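Local coordinates for protein CRISPR-associated endonuclease Cas9 (Campylobacter jejuni subsp. jejuni serotype O:2, PDB 5X2H) that binds a guide RNA and uses it to find matching invader DNA, whose two strands its RuvC-like and HNH nuclease domains cleave, at residues 126-131 against 212-217. Sequence-based numbering, arbitrary orientation.
Sequences RVILHI and LIFKKQ. With nucleotides of chain B.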
# COMPACT_ATOMS: atom_id res chain seq x y z
N ARG A 126 16.93 -7.75 -35.21
CA ARG A 126 17.11 -8.40 -33.92
C ARG A 126 18.01 -7.59 -33.00
O ARG A 126 17.86 -7.64 -31.77
CB ARG A 126 17.66 -9.82 -34.11
CG ARG A 126 16.63 -10.78 -34.68
CD ARG A 126 17.20 -12.16 -34.97
NE ARG A 126 18.12 -12.59 -33.92
CZ ARG A 126 19.37 -12.98 -34.15
NH1 ARG A 126 19.85 -13.02 -35.38
NH2 ARG A 126 20.14 -13.35 -33.13
N VAL A 127 18.95 -6.82 -33.56
CA VAL A 127 19.79 -5.96 -32.75
C VAL A 127 18.96 -4.88 -32.06
O VAL A 127 19.07 -4.66 -30.85
CB VAL A 127 20.91 -5.34 -33.60
CG1 VAL A 127 21.55 -4.16 -32.87
CG2 VAL A 127 21.97 -6.38 -33.93
N ILE A 128 18.10 -4.20 -32.83
CA ILE A 128 17.26 -3.16 -32.27
C ILE A 128 16.37 -3.72 -31.16
O ILE A 128 16.25 -3.12 -30.08
CB ILE A 128 16.42 -2.50 -33.38
CG1 ILE A 128 17.32 -1.74 -34.36
CG2 ILE A 128 15.36 -1.57 -32.78
CD1 ILE A 128 16.59 -1.19 -35.56
N LEU A 129 15.75 -4.87 -31.41
CA LEU A 129 14.84 -5.44 -30.42
C LEU A 129 15.58 -5.92 -29.18
O LEU A 129 15.04 -5.86 -28.07
CB LEU A 129 14.04 -6.57 -31.05
CG LEU A 129 13.12 -6.12 -32.19
CD1 LEU A 129 12.52 -7.30 -32.94
CD2 LEU A 129 12.03 -5.21 -31.66
N HIS A 130 16.82 -6.39 -29.34
CA HIS A 130 17.57 -6.88 -28.18
C HIS A 130 17.97 -5.74 -27.26
O HIS A 130 17.86 -5.86 -26.03
CB HIS A 130 18.80 -7.67 -28.64
CG HIS A 130 19.54 -8.32 -27.52
ND1 HIS A 130 20.83 -7.97 -27.18
CD2 HIS A 130 19.18 -9.31 -26.66
CE1 HIS A 130 21.23 -8.72 -26.16
NE2 HIS A 130 20.25 -9.53 -25.83
N ILE A 131 18.46 -4.64 -27.82
CA ILE A 131 18.83 -3.49 -27.00
C ILE A 131 17.60 -2.89 -26.33
O ILE A 131 17.66 -2.47 -25.17
CB ILE A 131 19.57 -2.44 -27.86
CG1 ILE A 131 20.93 -2.97 -28.31
CG2 ILE A 131 19.72 -1.12 -27.11
CD1 ILE A 131 21.71 -2.00 -29.18
N LEU A 212 25.39 4.72 -32.33
CA LEU A 212 26.62 4.39 -33.05
C LEU A 212 26.37 3.33 -34.11
O LEU A 212 26.94 3.40 -35.21
CB LEU A 212 27.68 3.91 -32.06
CG LEU A 212 29.00 3.42 -32.65
CD1 LEU A 212 29.75 4.56 -33.34
CD2 LEU A 212 29.87 2.77 -31.58
N ILE A 213 25.52 2.35 -33.81
CA ILE A 213 25.24 1.29 -34.78
C ILE A 213 24.55 1.86 -36.01
O ILE A 213 24.87 1.48 -37.15
CB ILE A 213 24.40 0.17 -34.12
CG1 ILE A 213 25.25 -0.59 -33.10
CG2 ILE A 213 23.85 -0.77 -35.17
CD1 ILE A 213 24.48 -1.65 -32.33
N PHE A 214 23.59 2.77 -35.81
CA PHE A 214 22.95 3.43 -36.95
C PHE A 214 23.97 4.17 -37.80
O PHE A 214 23.98 4.04 -39.03
CB PHE A 214 21.86 4.38 -36.46
CG PHE A 214 20.48 3.78 -36.45
CD1 PHE A 214 19.76 3.66 -37.62
CD2 PHE A 214 19.90 3.35 -35.26
CE1 PHE A 214 18.49 3.11 -37.62
CE2 PHE A 214 18.63 2.80 -35.26
CZ PHE A 214 17.93 2.68 -36.44
N LYS A 215 24.85 4.94 -37.16
CA LYS A 215 25.85 5.72 -37.89
C LYS A 215 26.83 4.81 -38.62
O LYS A 215 27.21 5.09 -39.77
CB LYS A 215 26.59 6.65 -36.93
CG LYS A 215 27.78 7.37 -37.54
CD LYS A 215 28.92 7.46 -36.54
CE LYS A 215 29.23 8.90 -36.15
NZ LYS A 215 30.08 9.58 -37.16
N LYS A 216 27.25 3.72 -37.98
CA LYS A 216 28.20 2.81 -38.62
C LYS A 216 27.54 2.05 -39.77
O LYS A 216 28.16 1.86 -40.82
CB LYS A 216 28.78 1.84 -37.59
CG LYS A 216 29.75 2.49 -36.62
CD LYS A 216 31.18 2.43 -37.13
CE LYS A 216 32.01 3.59 -36.57
NZ LYS A 216 33.47 3.38 -36.74
N GLN A 217 26.30 1.59 -39.58
CA GLN A 217 25.57 0.97 -40.68
C GLN A 217 25.33 1.95 -41.81
O GLN A 217 25.27 1.55 -42.98
CB GLN A 217 24.25 0.39 -40.18
CG GLN A 217 24.40 -0.83 -39.29
CD GLN A 217 25.16 -1.95 -39.97
OE1 GLN A 217 24.64 -2.61 -40.86
NE2 GLN A 217 26.41 -2.15 -39.55
P A B 44 20.36 -13.00 -23.98
OP1 A B 44 20.63 -11.54 -23.94
OP2 A B 44 19.81 -13.67 -22.77
O5' A B 44 19.37 -13.29 -25.18
C5' A B 44 19.71 -12.92 -26.51
C4' A B 44 18.78 -13.56 -27.51
O4' A B 44 18.87 -15.01 -27.42
C3' A B 44 17.30 -13.27 -27.32
O3' A B 44 16.94 -12.02 -27.88
C2' A B 44 16.63 -14.46 -28.00
O2' A B 44 16.57 -14.27 -29.40
C1' A B 44 17.61 -15.59 -27.70
N9 A B 44 17.21 -16.41 -26.54
C8 A B 44 17.69 -16.37 -25.26
N7 A B 44 17.14 -17.25 -24.45
C5 A B 44 16.23 -17.92 -25.26
C6 A B 44 15.33 -18.97 -25.01
N6 A B 44 15.18 -19.56 -23.82
N1 A B 44 14.56 -19.41 -26.03
C2 A B 44 14.71 -18.82 -27.23
N3 A B 44 15.52 -17.83 -27.59
C4 A B 44 16.26 -17.42 -26.55
P A B 45 15.84 -11.10 -27.16
OP1 A B 45 15.84 -9.81 -27.89
OP2 A B 45 16.07 -11.12 -25.69
O5' A B 45 14.46 -11.83 -27.47
C5' A B 45 13.98 -11.91 -28.81
C4' A B 45 12.87 -12.92 -28.94
O4' A B 45 13.35 -14.25 -28.64
C3' A B 45 11.68 -12.74 -28.01
O3' A B 45 10.79 -11.72 -28.44
C2' A B 45 11.07 -14.13 -28.01
O2' A B 45 10.33 -14.37 -29.20
C1' A B 45 12.32 -15.01 -28.04
N9 A B 45 12.74 -15.40 -26.69
C8 A B 45 13.63 -14.76 -25.86
N7 A B 45 13.80 -15.35 -24.70
C5 A B 45 12.95 -16.45 -24.77
C6 A B 45 12.65 -17.47 -23.86
N6 A B 45 13.21 -17.56 -22.65
N1 A B 45 11.76 -18.41 -24.24
C2 A B 45 11.20 -18.32 -25.46
N3 A B 45 11.40 -17.40 -26.40
C4 A B 45 12.29 -16.48 -25.99
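The ring of Phe214 receives the CD1 methyl of Ile128 obliquely at CZ, 4.2 Å away, the two side chains crossing at about a right angle; Phe124 and Phe224 add edge-to-face ring contacts, while Val232 of helix 226-236 touches both Phe214 and Ile128. The second flat group, the imidazole of His130, meets nucleic acid at its edge, close to the ring plane, where phosphate oxygens of A44 and A45 of chain B, the RNA, lie. This is an antiparallel helix pair within a helical, strand-free part of Cas9, and it illustrates how a helix can divide its labour: one flank holds the phosphate backbone of the guide RNA while another joins the hydrophobic core. The N-to-C directions of the two short segments make an angle of 168° and their axes come no closer than 12.3 Å, a wide spacing that only side-chain ends bridge, and just 136 Å² is buried between the segments. Ile213 is central, because its CD1 meets two residues of the other helix, Ile131 through its CD1 at 4.2 Å and Val127. No hydrogen bond links the two segments. On the RNA side, CG of His130 stands anti to the backbone N (chi1 -174°), which carries the ring out to the phosphates; Tyr108 packs edge-to-face with it, and Arg111 makes a weak hydrogen bond to ND1. NE2 donates to OP1 of A44 of chain B at 2.8 Å, nearly straight at 168°, whereas OP1 of A45 of chain B lies 3.4 Å from His130 CA. Back between the helices, Val127 and Ile213 meet tip to tip, CG1 of the valine 3.9 Å from CD1 of the isoleucine.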